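Local coordinates for protein sensor kinase citA (Klebsiella pneumoniae, PDB 1P0Z) that senses citrate in the periplasm as the ligand-binding domain of a membrane histidine kinase, which probably activates CitB by phosphorylation, at residues A[2-7]-A[100-105]; A[27-32]-A[53-58]; A[107-110]-A[114-117]. All blocks are in the same frame, centred on the assembly; numbering follows the deposited sequence.

Interaction 1 (A[2-7]-A[100-105]); sequences ERLHYQ and SSLRGK. With MO7 (bis(mu4-oxo)-bis(mu3-oxo)-octakis(mu2-oxo)-dodecaoxo-heptamolybdenum (VI)), chain M; OMO (Mo(VI)(=O)(oh)2 cluster), chain N.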
ATOM      1  N   GLU A   2     -10.862 -10.062 -20.701  1.00 41.18           N
ATOM      2  CA  GLU A   2     -10.784  -8.602 -20.599  1.00 38.44           C
ATOM      3  C   GLU A   2      -9.771  -8.301 -19.508  1.00 35.15           C
ATOM      4  O   GLU A   2      -9.909  -8.809 -18.396  1.00 34.23           O
ATOM      5  CB  GLU A   2     -12.132  -8.005 -20.190  1.00 41.06           C
ATOM      6  CG  GLU A   2     -13.129  -7.927 -21.320  1.00 43.84           C
ATOM      7  CD  GLU A   2     -12.628  -7.083 -22.470  1.00 44.73           C
ATOM      8  OE1 GLU A   2     -12.150  -5.952 -22.227  1.00 45.90           O
ATOM      9  OE2 GLU A   2     -12.722  -7.547 -23.625  1.00 47.01           O
ATOM     10  N   ARG A   3      -8.781  -7.456 -19.803  1.00 31.06           N
ATOM     11  CA  ARG A   3      -7.765  -7.152 -18.790  1.00 28.23           C
ATOM     12  C   ARG A   3      -7.618  -5.677 -18.506  1.00 25.17           C
ATOM     13  O   ARG A   3      -7.888  -4.834 -19.363  1.00 25.00           O
ATOM     14  CB  ARG A   3      -6.387  -7.635 -19.260  1.00 28.39           C
ATOM     15  CG  ARG A   3      -6.257  -9.139 -19.465  1.00 29.47           C
ATOM     16  CD  ARG A   3      -4.870  -9.486 -19.995  1.00 32.24           C
ATOM     17  NE  ARG A   3      -4.512 -10.860 -19.666  1.00 34.86           N
ATOM     18  CZ  ARG A   3      -3.276 -11.336 -19.729  1.00 36.00           C
ATOM     19  NH1 ARG A   3      -2.284 -10.542 -20.107  1.00 36.63           N
ATOM     20  NH2 ARG A   3      -3.034 -12.605 -19.421  1.00 36.58           N
ATOM     21  N   LEU A   4      -7.198  -5.357 -17.271  1.00 20.98           N
ATOM     22  CA  LEU A   4      -6.869  -3.986 -16.929  1.00 21.27           C
ATOM     23  C   LEU A   4      -5.412  -4.062 -16.409  1.00 20.26           C
ATOM     24  O   LEU A   4      -5.181  -4.248 -15.198  1.00 20.24           O
ATOM     25  CB  LEU A   4      -7.776  -3.408 -15.825  1.00 21.54           C
ATOM     26  CG  LEU A   4      -7.445  -1.942 -15.476  1.00 22.71           C
ATOM     27  CD1 LEU A   4      -7.621  -1.008 -16.696  1.00 22.90           C
ATOM     28  CD2 LEU A   4      -8.343  -1.500 -14.315  1.00 24.19           C
ATOM     29  N   HIS A   5      -4.449  -3.930 -17.340  1.00 19.32           N
ATOM     30  CA  HIS A   5      -3.009  -4.007 -17.022  1.00 18.89           C
ATOM     31  C   HIS A   5      -2.751  -5.116 -16.018  1.00 18.88           C
ATOM     32  O   HIS A   5      -2.214  -4.919 -14.925  1.00 18.66           O
ATOM     33  CB  HIS A   5      -2.551  -2.660 -16.489  1.00 18.49           C
ATOM     34  CG  HIS A   5      -2.958  -1.545 -17.385  1.00 21.07           C
ATOM     35  ND1 HIS A   5      -2.364  -1.402 -18.630  1.00 20.87           N
ATOM     36  CD2 HIS A   5      -3.975  -0.647 -17.249  1.00 19.69           C
ATOM     37  CE1 HIS A   5      -3.029  -0.415 -19.216  1.00 22.08           C
ATOM     38  NE2 HIS A   5      -4.004   0.088 -18.438  1.00 22.08           N
ATOM     39  N   TYR A   6      -3.105  -6.320 -16.441  1.00 18.76           N
ATOM     40  CA  TYR A   6      -2.995  -7.506 -15.591  1.00 18.16           C
ATOM     41  C   TYR A   6      -1.617  -7.694 -14.957  1.00 18.09           C
ATOM     42  O   TYR A   6      -1.522  -7.876 -13.738  1.00 18.12           O
ATOM     43  CB  TYR A   6      -3.329  -8.732 -16.423  1.00 19.80           C
ATOM     44  CG  TYR A   6      -3.161 -10.010 -15.659  1.00 22.73           C
ATOM     45  CD1 TYR A   6      -4.067 -10.352 -14.677  1.00 24.40           C
ATOM     46  CD2 TYR A   6      -2.041 -10.834 -15.873  1.00 24.84           C
ATOM     47  CE1 TYR A   6      -3.872 -11.486 -13.894  1.00 27.45           C
ATOM     48  CE2 TYR A   6      -1.848 -11.980 -15.092  1.00 25.92           C
ATOM     49  CZ  TYR A   6      -2.767 -12.285 -14.113  1.00 27.11           C
ATOM     50  OH  TYR A   6      -2.606 -13.422 -13.334  1.00 32.12           O
ATOM     51  N   GLN A   7      -0.559  -7.639 -15.762  1.00 17.29           N
ATOM     52  CA  GLN A   7       0.766  -7.838 -15.184  1.00 18.09           C
ATOM     53  C   GLN A   7       1.145  -6.770 -14.195  1.00 18.71           C
ATOM     54  O   GLN A   7       1.807  -7.055 -13.195  1.00 17.94           O
ATOM     55  CB  GLN A   7       1.855  -7.934 -16.266  1.00 18.44           C
ATOM     56  CG  GLN A   7       1.797  -9.232 -17.056  1.00 21.09           C
ATOM     57  CD  GLN A   7       3.151  -9.500 -17.767  1.00 24.63           C
ATOM     58  OE1 GLN A   7       4.196  -9.492 -17.120  1.00 27.74           O
ATOM     59  NE2 GLN A   7       3.132  -9.708 -19.074  1.00 23.92           N
ATOM     60  N   SER A 100      -5.189   8.283 -11.600  1.00 19.22           N
ATOM     61  CA  SER A 100      -5.767   6.959 -11.787  1.00 19.22           C
ATOM     62  C   SER A 100      -4.646   5.920 -11.747  1.00 19.08           C
ATOM     63  O   SER A 100      -3.724   5.934 -12.576  1.00 19.98           O
ATOM     64  CB  SER A 100      -6.537   6.889 -13.099  1.00 19.64           C
ATOM     65  OG  SER A 100      -7.245   5.672 -13.147  1.00 22.60           O
ATOM     66  N   SER A 101      -4.741   5.017 -10.765  1.00 17.49           N
ATOM     67  CA  SER A 101      -3.679   4.028 -10.587  1.00 16.80           C
ATOM     68  C   SER A 101      -4.184   2.659 -10.207  1.00 16.78           C
ATOM     69  O   SER A 101      -5.227   2.520  -9.578  1.00 16.76           O
ATOM     70  CB  SER A 101      -2.753   4.495  -9.433  1.00 16.80           C
ATOM     71  OG  SER A 101      -3.489   4.728  -8.203  1.00 15.90           O
ATOM     72  N   LEU A 102      -3.421   1.634 -10.584  0.55 16.79           N
ATOM     73  CA  LEU A 102      -3.746   0.243 -10.224  0.55 17.27           C
ATOM     74  C   LEU A 102      -2.998   0.028  -8.901  0.55 17.28           C
ATOM     75  O   LEU A 102      -1.795   0.311  -8.843  0.55 18.65           O
ATOM     76  CB  LEU A 102      -3.202  -0.689 -11.313  0.55 18.93           C
ATOM     77  CG  LEU A 102      -3.834  -2.074 -11.476  0.55 18.17           C
ATOM     78  CD1 LEU A 102      -5.316  -1.953 -11.723  0.55 18.50           C
ATOM     79  CD2 LEU A 102      -3.165  -2.790 -12.632  0.55 16.97           C
ATOM     80  N   ARG A 103      -3.678  -0.476  -7.860  1.00 17.26           N
ATOM     81  CA  ARG A 103      -3.087  -0.661  -6.533  1.00 16.27           C
ATOM     82  C   ARG A 103      -3.088  -2.113  -6.161  1.00 17.83           C
ATOM     83  O   ARG A 103      -4.057  -2.808  -6.464  1.00 19.07           O
ATOM     84  CB  ARG A 103      -3.935   0.008  -5.428  1.00 16.42           C
ATOM     85  CG  ARG A 103      -4.145   1.506  -5.606  1.00 17.08           C
ATOM     86  CD  ARG A 103      -5.547   1.839  -6.307  1.00 16.45           C
ATOM     87  NE  ARG A 103      -5.528   3.299  -6.341  1.00 16.49           N
ATOM     88  CZ  ARG A 103      -5.944   4.084  -5.336  1.00 15.58           C
ATOM     89  NH1 ARG A 103      -6.485   3.549  -4.256  1.00 16.56           N
ATOM     90  NH2 ARG A 103      -5.666   5.412  -5.372  1.00 16.59           N
ATOM     91  N   GLY A 104      -2.013  -2.555  -5.540  1.00 16.51           N
ATOM     92  CA  GLY A 104      -2.022  -3.898  -4.961  1.00 17.27           C
ATOM     93  C   GLY A 104      -2.140  -3.570  -3.464  1.00 17.29           C
ATOM     94  O   GLY A 104      -1.344  -2.780  -2.953  1.00 16.92           O
ATOM     95  N   LYS A 105      -3.121  -4.163  -2.769  1.00 16.48           N
ATOM     96  CA  LYS A 105      -3.361  -3.890  -1.352  1.00 16.71           C
ATOM     97  C   LYS A 105      -3.281  -5.159  -0.559  1.00 16.41           C
ATOM     98  O   LYS A 105      -3.702  -6.208  -1.035  1.00 16.74           O
ATOM     99  CB  LYS A 105      -4.754  -3.322  -1.155  1.00 18.78           C
ATOM    100  CG  LYS A 105      -5.084  -2.093  -2.061  1.00 21.13           C
ATOM    101  CD  LYS A 105      -5.534  -0.923  -1.192  1.00 22.18           C
ATOM    102  CE  LYS A 105      -6.163   0.129  -2.020  1.00 22.78           C
ATOM    103  NZ  LYS A 105      -6.488   1.270  -1.124  1.00 22.85           N
TER
HETATM  104 MO1  MO7 M1630      -0.016  -4.802 -22.279  1.00 24.33          MO
HETATM  105  O1  MO7 M1630       0.508  -6.330 -22.210  1.00 22.86           O
HETATM  106  O2  MO7 M1630      -0.817  -2.871 -22.060  1.00 25.44           O
HETATM  107  O3  MO7 M1630       1.223  -3.970 -21.076  1.00 23.92           O
HETATM  108  O4  MO7 M1630       0.689  -4.207 -23.824  1.00 26.19           O
HETATM  109  O5  MO7 M1630      -0.885  -5.277 -20.262  1.00 21.91           O
HETATM  110 MO2  MO7 M1630      -0.200  -1.957 -23.922  1.00 28.68          MO
HETATM  111  O6  MO7 M1630      -0.816  -0.441 -23.855  1.00 25.91           O
HETATM  112  O7  MO7 M1630       1.257  -1.687 -22.765  1.00 23.13           O
HETATM  113  O8  MO7 M1630       0.662  -1.986 -25.456  1.00 29.25           O
HETATM  114 MO3  MO7 M1630       0.625  -1.832 -20.861  1.00 24.64          MO
HETATM  115  O9  MO7 M1630      -0.124  -2.737 -19.269  1.00 21.95           O
HETATM  116  O10 MO7 M1630      -0.264  -0.364 -20.731  1.00 23.36           O
HETATM  117  O11 MO7 M1630       2.162  -1.397 -20.217  1.00 24.16           O
HETATM  118 MO4  MO7 M1630       0.614  -4.528 -18.956  1.00 21.52          MO
HETATM  119  O12 MO7 M1630       1.259  -6.279 -19.433  1.00 21.58           O
HETATM  120  O13 MO7 M1630       2.215  -3.994 -18.462  1.00 19.98           O
HETATM  121  O14 MO7 M1630      -0.236  -4.866 -17.437  1.00 19.81           O
HETATM  122 MO5  MO7 M1630      -0.251  -7.290 -20.056  1.00 23.12          MO
HETATM  123  O15 MO7 M1630      -0.888  -7.795 -18.524  1.00 22.72           O
HETATM  124  O16 MO7 M1630       0.587  -8.696 -20.607  1.00 23.61           O
HETATM  125  O17 MO7 M1630      -1.830  -5.128 -22.756  1.00 25.01           O
HETATM  126  O18 MO7 M1630      -1.804  -2.839 -24.420  1.00 27.01           O
HETATM  127  O19 MO7 M1630      -1.829  -7.409 -21.133  1.00 22.99           O
HETATM  128 MO6  MO7 M1630      -2.822  -3.184 -22.753  1.00 26.66          MO
HETATM  129 MO7  MO7 M1630      -2.872  -5.848 -20.893  1.00 23.31          MO
HETATM  130  O20 MO7 M1630      -3.284  -3.991 -21.027  1.00 25.03           O
HETATM  131  O21 MO7 M1630      -3.365  -1.677 -22.462  1.00 26.23           O
HETATM  132  O22 MO7 M1630      -4.128  -3.936 -23.653  1.00 26.46           O
HETATM  133  O23 MO7 M1630      -4.172  -6.433 -21.952  1.00 25.31           O
HETATM  134  O24 MO7 M1630      -3.514  -6.140 -19.296  1.00 22.23           O
HETATM  135  OM1 OMO N1631      -7.117   8.307  -1.923  1.00 17.82           O
HETATM  136 MO   OMO N1631      -6.619   6.525  -1.595  1.00 19.30          MO
HETATM  137  OR1 OMO N1631      -7.642   5.724  -2.710  1.00 18.14           O
HETATM  138  OM2 OMO N1631      -7.416   6.279  -0.064  1.00 18.58           O

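Interaction 2 (A[27-32]-A[53-58]); sequences EAVQKR and ITVGDA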
ATOM      1  N   GLU A  27       6.327  -4.450  13.364  1.00 28.01           N
ATOM      2  CA  GLU A  27       6.747  -3.820  14.623  1.00 30.12           C
ATOM      3  C   GLU A  27       6.663  -2.299  14.612  1.00 29.43           C
ATOM      4  O   GLU A  27       6.146  -1.698  15.570  1.00 28.93           O
ATOM      5  CB  GLU A  27       8.177  -4.230  14.992  1.00 33.13           C
ATOM      6  CG  GLU A  27       8.633  -3.616  16.332  1.00 37.89           C
ATOM      7  CD  GLU A  27      10.007  -4.079  16.765  1.00 40.37           C
ATOM      8  OE1 GLU A  27      10.176  -5.295  16.989  1.00 42.44           O
ATOM      9  OE2 GLU A  27      10.916  -3.231  16.887  1.00 42.74           O
ATOM     10  N   ALA A  28       7.135  -1.675  13.531  1.00 28.20           N
ATOM     11  CA  ALA A  28       7.119  -0.225  13.438  1.00 28.29           C
ATOM     12  C   ALA A  28       5.677   0.294  13.451  1.00 28.17           C
ATOM     13  O   ALA A  28       5.396   1.354  14.021  1.00 27.24           O
ATOM     14  CB  ALA A  28       7.856   0.233  12.172  1.00 27.43           C
ATOM     15  N   VAL A  29       4.753  -0.455  12.847  1.00 27.33           N
ATOM     16  CA  VAL A  29       3.358  -0.026  12.837  1.00 27.68           C
ATOM     17  C   VAL A  29       2.720  -0.161  14.236  1.00 29.60           C
ATOM     18  O   VAL A  29       1.960   0.705  14.658  1.00 30.34           O
ATOM     19  CB  VAL A  29       2.540  -0.843  11.786  1.00 27.00           C
ATOM     20  CG1 VAL A  29       1.030  -0.599  11.934  1.00 25.88           C
ATOM     21  CG2 VAL A  29       2.989  -0.427  10.377  1.00 25.94           C
ATOM     22  N   GLN A  30       3.016  -1.256  14.935  0.62 30.46           N
ATOM     23  CA  GLN A  30       2.483  -1.493  16.274  0.62 32.32           C
ATOM     24  C   GLN A  30       2.910  -0.365  17.198  0.62 32.69           C
ATOM     25  O   GLN A  30       2.130   0.088  18.032  0.62 32.41           O
ATOM     26  CB  GLN A  30       2.988  -2.836  16.829  0.62 33.15           C
ATOM     27  CG  GLN A  30       2.413  -4.033  16.102  0.62 34.64           C
ATOM     28  CD  GLN A  30       2.928  -5.367  16.606  0.62 35.65           C
ATOM     29  OE1 GLN A  30       4.139  -5.585  16.721  0.62 35.33           O
ATOM     30  NE2 GLN A  30       2.002  -6.280  16.889  0.62 36.07           N
ATOM     31  N   LYS A  31       4.152   0.081  17.029  1.00 32.80           N
ATOM     32  CA  LYS A  31       4.730   1.165  17.830  1.00 33.95           C
ATOM     33  C   LYS A  31       4.406   2.569  17.320  1.00 33.64           C
ATOM     34  O   LYS A  31       4.717   3.570  17.987  1.00 33.09           O
ATOM     35  CB  LYS A  31       6.255   1.024  17.865  1.00 35.73           C
ATOM     36  CG  LYS A  31       6.764  -0.216  18.567  1.00 38.53           C
ATOM     37  CD  LYS A  31       8.254  -0.325  18.431  1.00 40.90           C
ATOM     38  CE  LYS A  31       8.778  -1.550  19.162  1.00 42.80           C
ATOM     39  NZ  LYS A  31      10.237  -1.723  18.938  1.00 44.10           N
ATOM     40  N   ARG A  32       3.808   2.631  16.134  1.00 32.78           N
ATOM     41  CA  ARG A  32       3.443   3.873  15.463  1.00 33.05           C
ATOM     42  C   ARG A  32       4.682   4.746  15.316  1.00 33.06           C
ATOM     43  O   ARG A  32       4.645   5.963  15.518  1.00 33.61           O
ATOM     44  CB  ARG A  32       2.336   4.611  16.231  1.00 33.79           C
ATOM     45  CG  ARG A  32       1.016   3.845  16.313  1.00 35.48           C
ATOM     46  CD  ARG A  32      -0.124   4.714  16.871  1.00 36.50           C
ATOM     47  NE  ARG A  32      -0.563   5.764  15.948  1.00 38.46           N
ATOM     48  CZ  ARG A  32      -1.388   5.555  14.919  1.00 38.75           C
ATOM     49  NH1 ARG A  32      -1.861   4.334  14.689  1.00 38.44           N
ATOM     50  NH2 ARG A  32      -1.749   6.563  14.127  1.00 39.91           N
ATOM     51  N   ILE A  53       3.976   4.071  -2.666  1.00 17.48           N
ATOM     52  CA  ILE A  53       3.620   3.066  -1.679  1.00 17.51           C
ATOM     53  C   ILE A  53       3.006   3.870  -0.538  1.00 18.58           C
ATOM     54  O   ILE A  53       3.583   4.874  -0.104  1.00 19.01           O
ATOM     55  CB  ILE A  53       4.846   2.309  -1.108  1.00 17.44           C
ATOM     56  CG1 ILE A  53       5.572   1.599  -2.243  1.00 19.16           C
ATOM     57  CG2 ILE A  53       4.372   1.331  -0.017  1.00 17.38           C
ATOM     58  CD1 ILE A  53       6.877   0.898  -1.813  1.00 18.07           C
ATOM     59  N   THR A  54       1.852   3.418  -0.057  1.00 17.50           N
ATOM     60  CA  THR A  54       1.184   4.053   1.061  1.00 17.57           C
ATOM     61  C   THR A  54       1.041   3.017   2.171  1.00 18.04           C
ATOM     62  O   THR A  54       0.755   1.838   1.888  1.00 17.92           O
ATOM     63  CB  THR A  54      -0.267   4.513   0.667  1.00 18.07           C
ATOM     64  OG1 THR A  54      -0.189   5.570  -0.301  1.00 18.45           O
ATOM     65  CG2 THR A  54      -1.046   5.022   1.926  1.00 19.55           C
ATOM     66  N   VAL A  55       1.250   3.439   3.427  1.00 17.57           N
ATOM     67  CA  VAL A  55       1.066   2.533   4.553  1.00 18.45           C
ATOM     68  C   VAL A  55       0.044   3.192   5.481  1.00 18.57           C
ATOM     69  O   VAL A  55       0.164   4.395   5.791  1.00 18.49           O
ATOM     70  CB  VAL A  55       2.364   2.305   5.370  1.00 18.00           C
ATOM     71  CG1 VAL A  55       2.037   1.361   6.563  1.00 20.62           C
ATOM     72  CG2 VAL A  55       3.466   1.688   4.461  1.00 20.16           C
ATOM     73  N   GLY A  56      -0.975   2.421   5.853  1.00 18.37           N
ATOM     74  CA  GLY A  56      -1.981   2.972   6.754  1.00 19.97           C
ATOM     75  C   GLY A  56      -2.121   2.132   8.019  1.00 20.20           C
ATOM     76  O   GLY A  56      -1.727   0.959   8.047  1.00 20.32           O
ATOM     77  N   ASP A  57      -2.691   2.733   9.067  1.00 20.85           N
ATOM     78  CA  ASP A  57      -2.911   1.972  10.295  1.00 22.31           C
ATOM     79  C   ASP A  57      -4.250   1.230  10.224  1.00 23.08           C
ATOM     80  O   ASP A  57      -4.912   1.185   9.169  1.00 22.08           O
ATOM     81  CB  ASP A  57      -2.804   2.869  11.546  1.00 24.90           C
ATOM     82  CG  ASP A  57      -3.961   3.839  11.700  1.00 26.75           C
ATOM     83  OD1 ASP A  57      -4.992   3.739  10.994  1.00 25.35           O
ATOM     84  OD2 ASP A  57      -3.818   4.726  12.583  1.00 29.11           O
ATOM     85  N   ALA A  58      -4.660   0.627  11.341  1.00 23.51           N
ATOM     86  CA  ALA A  58      -5.872  -0.174  11.337  1.00 24.82           C
ATOM     87  C   ALA A  58      -7.148   0.583  10.964  1.00 25.52           C
ATOM     88  O   ALA A  58      -8.106  -0.015  10.460  1.00 24.73           O
ATOM     89  CB  ALA A  58      -6.036  -0.866  12.714  1.00 26.06           C
TER

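Interaction 3 (A[107-110]-A[114-117]); sequences PIQD and KVIG. With NA (sodium ion), chain L.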
ATOM      1  N   PRO A 107      -3.242  -6.505   3.868  1.00 16.91           N
ATOM      2  CA  PRO A 107      -3.231  -6.049   5.265  1.00 18.15           C
ATOM      3  C   PRO A 107      -1.889  -6.356   5.918  1.00 18.12           C
ATOM      4  O   PRO A 107      -1.157  -7.264   5.477  1.00 18.21           O
ATOM      5  CB  PRO A 107      -4.322  -6.914   5.928  1.00 18.59           C
ATOM      6  CG  PRO A 107      -4.297  -8.213   5.126  1.00 19.45           C
ATOM      7  CD  PRO A 107      -4.061  -7.711   3.675  1.00 18.23           C
ATOM      8  N   ILE A 108      -1.524  -5.559   6.905  0.66 18.14           N
ATOM      9  CA  ILE A 108      -0.331  -5.827   7.721  0.66 18.09           C
ATOM     10  C   ILE A 108      -0.996  -6.461   8.960  0.66 19.53           C
ATOM     11  O   ILE A 108      -1.923  -5.875   9.525  0.66 17.33           O
ATOM     12  CB  ILE A 108       0.370  -4.537   8.171  0.66 18.17           C
ATOM     13  CG1 ILE A 108       0.705  -3.651   6.967  0.66 16.76           C
ATOM     14  CG2 ILE A 108       1.629  -4.906   8.958  0.66 17.71           C
ATOM     15  CD1 ILE A 108       1.290  -2.278   7.365  0.66 13.68           C
ATOM     16  N   GLN A 109      -0.528  -7.642   9.366  1.00 19.89           N
ATOM     17  CA  GLN A 109      -1.125  -8.397  10.486  1.00 20.46           C
ATOM     18  C   GLN A 109      -0.149  -8.731  11.592  1.00 22.80           C
ATOM     19  O   GLN A 109       1.026  -8.946  11.319  1.00 21.95           O
ATOM     20  CB  GLN A 109      -1.707  -9.697   9.945  1.00 22.67           C
ATOM     21  CG  GLN A 109      -2.959  -9.477   9.105  1.00 23.17           C
ATOM     22  CD  GLN A 109      -3.302 -10.678   8.268  1.00 25.02           C
ATOM     23  OE1 GLN A 109      -2.629 -10.967   7.271  1.00 25.69           O
ATOM     24  NE2 GLN A 109      -4.351 -11.411   8.668  1.00 26.26           N
ATOM     25  N   ASP A 110      -0.628  -8.764  12.840  1.00 23.34           N
ATOM     26  CA  ASP A 110       0.280  -9.197  13.909  1.00 25.47           C
ATOM     27  C   ASP A 110       0.365 -10.735  13.881  1.00 26.57           C
ATOM     28  O   ASP A 110      -0.260 -11.392  13.040  1.00 25.26           O
ATOM     29  CB  ASP A 110      -0.146  -8.668  15.304  1.00 26.50           C
ATOM     30  CG  ASP A 110      -1.485  -9.192  15.785  1.00 28.29           C
ATOM     31  OD1 ASP A 110      -1.969 -10.254  15.347  1.00 29.20           O
ATOM     32  OD2 ASP A 110      -2.064  -8.514  16.676  1.00 31.83           O
ATOM     33  N   LYS A 114      -4.462 -10.551  13.612  1.00 25.42           N
ATOM     34  CA  LYS A 114      -5.244  -9.324  13.717  1.00 24.84           C
ATOM     35  C   LYS A 114      -4.748  -8.288  12.708  1.00 23.24           C
ATOM     36  O   LYS A 114      -3.574  -8.049  12.619  1.00 22.59           O
ATOM     37  CB  LYS A 114      -5.105  -8.725  15.120  1.00 26.64           C
ATOM     38  CG  LYS A 114      -6.031  -7.541  15.364  1.00 29.97           C
ATOM     39  CD  LYS A 114      -5.890  -6.996  16.770  1.00 32.23           C
ATOM     40  CE  LYS A 114      -4.648  -6.167  16.904  1.00 34.01           C
ATOM     41  NZ  LYS A 114      -4.565  -5.577  18.304  1.00 35.68           N
ATOM     42  N   VAL A 115      -5.652  -7.652  11.980  1.00 22.37           N
ATOM     43  CA  VAL A 115      -5.195  -6.613  11.053  1.00 21.40           C
ATOM     44  C   VAL A 115      -4.819  -5.344  11.835  1.00 22.63           C
ATOM     45  O   VAL A 115      -5.620  -4.803  12.623  1.00 22.00           O
ATOM     46  CB  VAL A 115      -6.298  -6.257  10.037  1.00 21.41           C
ATOM     47  CG1 VAL A 115      -5.813  -5.099   9.135  1.00 21.85           C
ATOM     48  CG2 VAL A 115      -6.649  -7.484   9.213  1.00 22.45           C
ATOM     49  N   ILE A 116      -3.600  -4.856  11.614  1.00 21.90           N
ATOM     50  CA  ILE A 116      -3.143  -3.636  12.276  1.00 21.92           C
ATOM     51  C   ILE A 116      -2.829  -2.524  11.275  1.00 21.39           C
ATOM     52  O   ILE A 116      -2.343  -1.442  11.645  1.00 23.66           O
ATOM     53  CB  ILE A 116      -1.889  -3.898  13.177  1.00 23.14           C
ATOM     54  CG1 ILE A 116      -0.714  -4.427  12.338  1.00 22.95           C
ATOM     55  CG2 ILE A 116      -2.277  -4.906  14.305  1.00 22.67           C
ATOM     56  CD1 ILE A 116       0.636  -4.521  13.125  1.00 24.73           C
ATOM     57  N   GLY A 117      -3.073  -2.801   9.996  1.00 19.61           N
ATOM     58  CA  GLY A 117      -2.783  -1.751   9.019  1.00 19.31           C
ATOM     59  C   GLY A 117      -2.890  -2.285   7.599  1.00 18.27           C
ATOM     60  O   GLY A 117      -3.379  -3.385   7.367  1.00 18.44           O
TER
HETATM   61 NA    NA L1633      -0.385  -8.977   4.013  1.00 19.11          NA
HETATM   62  O   HOH W   1       0.018 -10.126   6.176  1.00 24.93           O
HETATM   63  O   HOH W   2      -2.087 -10.809   3.788  1.00 22.98           O
HETATM   64  O   HOH W   3       1.210 -10.496   3.132  1.00 20.21           O

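Interaction 1 (A[2-7]-A[100-105])
The imidazole of H5 turns its edge to the heptamolybdate cluster: ND1 donates to cluster atom O9 over 2.7 Å in a nearly straight bond (166°) in the ring plane, while CB of H5 packs on CD2 of L102 at 3.9 Å. The guanidinium of R3 has CD2 of the Y6 ring 4.0 Å above one face, over its centre, and meets the cluster at its edge, where the bond from NH1 to O19 is weak. The guanidinium of R103 meets the molybdate group edge-on. Its NH1 donates to OR1 over 2.9 Å, NH2 adds a weak bond to that oxygen, and NH1 also pairs with D79.

Between the segments the meeting is small and apolar. In one of two conformers, L102 sets CD2 against two successive carbonyl oxygens, 3.3 Å from H5 O and 3.6 Å from L4 O, and its CD1 slides past CD2 of L4 at 4.0 Å. CG of L4 stands anti to the backbone N (chi1 -179°), which carries the branch toward the strand, where L4 also touches V93.

H5 is the N-cap of helix 6-20. The amides of Y6 and Q7 in the opening turn donate to cluster atoms O24 and O15, the latter over 2.8 Å, and V8 N joins them. The cluster thus sits where the helix dipole would probably help to hold an anion. R103 and K105, both citrate-binding residues, put their charged ends on the other side of the strand from L102, so apolar packing and citrate recognition use opposite faces.

Interaction 2 (A[27-32]-A[53-58])
R32 reaches D57 with both terminal nitrogens, and both converge on a single oxygen: NH1 lies 2.9 Å and NH2 3.2 Å from OD2 of D57. This salt bridge is end-on. OD2 sits close to the guanidinium plane and is approached on its anti side, with the guanidinium and carboxylate planes turned 52° apart. Deeper in, V29 of the helix and V55 of the strand touch through CG2 and CG1 at 4.3 Å.

The contact lays the end of helix 23-30 against strand 52-57 of the central antiparallel sheet, the helix-on-sheet packing of this extracellular PAS domain. V29 rests also on L63 and I116 of the two strands flanking 52-57.

Further out, R32, the first residue to leave helical backbone angles, has positive phi (56°) and completes a Schellman motif, and the bend of its chain at chi3 (70°) brings the tip back toward the strand. The carboxylate of D57 is steadied through its other oxygen, OD1, which accepts from the amides of S59 and Q61 in the turn that follows. On the helix surface NZ of K31 pairs with OE2 of E27 at 2.6 Å.

Interaction 3 (A[107-110]-A[114-117])
Backbone hydrogen bonds carry most of the pairing. I108 N donates to G117 O at 2.9 Å, and I116 N returns a 2.9 Å bond to I108 O; G117 N adds a weak one to the same oxygen. Nearer the turn, D110 N lies 3.0 Å from K114 O. One side-chain bond joins these: K114 N donates to OD1 of D110 (3.1 Å) from above the carboxylate plane. With CG between its backbone N and carbonyl carbon (chi1 64°), D110 turns this carboxylate back toward K114, and OD1 also takes a weak bond from T112 N.

I116 and G117 both face I108, a classic beta bulge close to the turn of the hairpin formed by strands 101-109 and 115-124. Beyond it Q109 stands opposite V115 in a non-hydrogen-bonded pair.

P107 CB packs on CG1 of V115 at 4.0 Å, and CG2 of I108, on the other face from Q109, meets CG1 of I116 at 4.1 Å, the side chains crossing at about a right angle.

P107 O also binds the sodium ion at 2.4 Å, along with OG of S20, OG of S106 and three waters. One water donates to OE1 of Q109, whose NE2 is bonded to G113 O.

All three contacts use the one antiparallel sheet of the domain. Both segments of interaction 2 fall between those of interaction 1 in sequence, and interaction 3 follows both. Strand 101-109 runs from interaction 1 to interaction 3, whose centres are 23 Å apart with the middle of the domain between them. Segment 100-105 of interaction 1 brings the citrate-binding residues R103 and K105 into this strand. Interactions 2 and 3, about 9 Å apart between centres, touch: V29 and Q30 of helix 23-30 pack on I116. Interaction 1 thus joins the start of helix 6-20 to one end of the sheet, while interaction 2 packs helix 23-30 at the other, beside the hairpin end that interaction 3 forms.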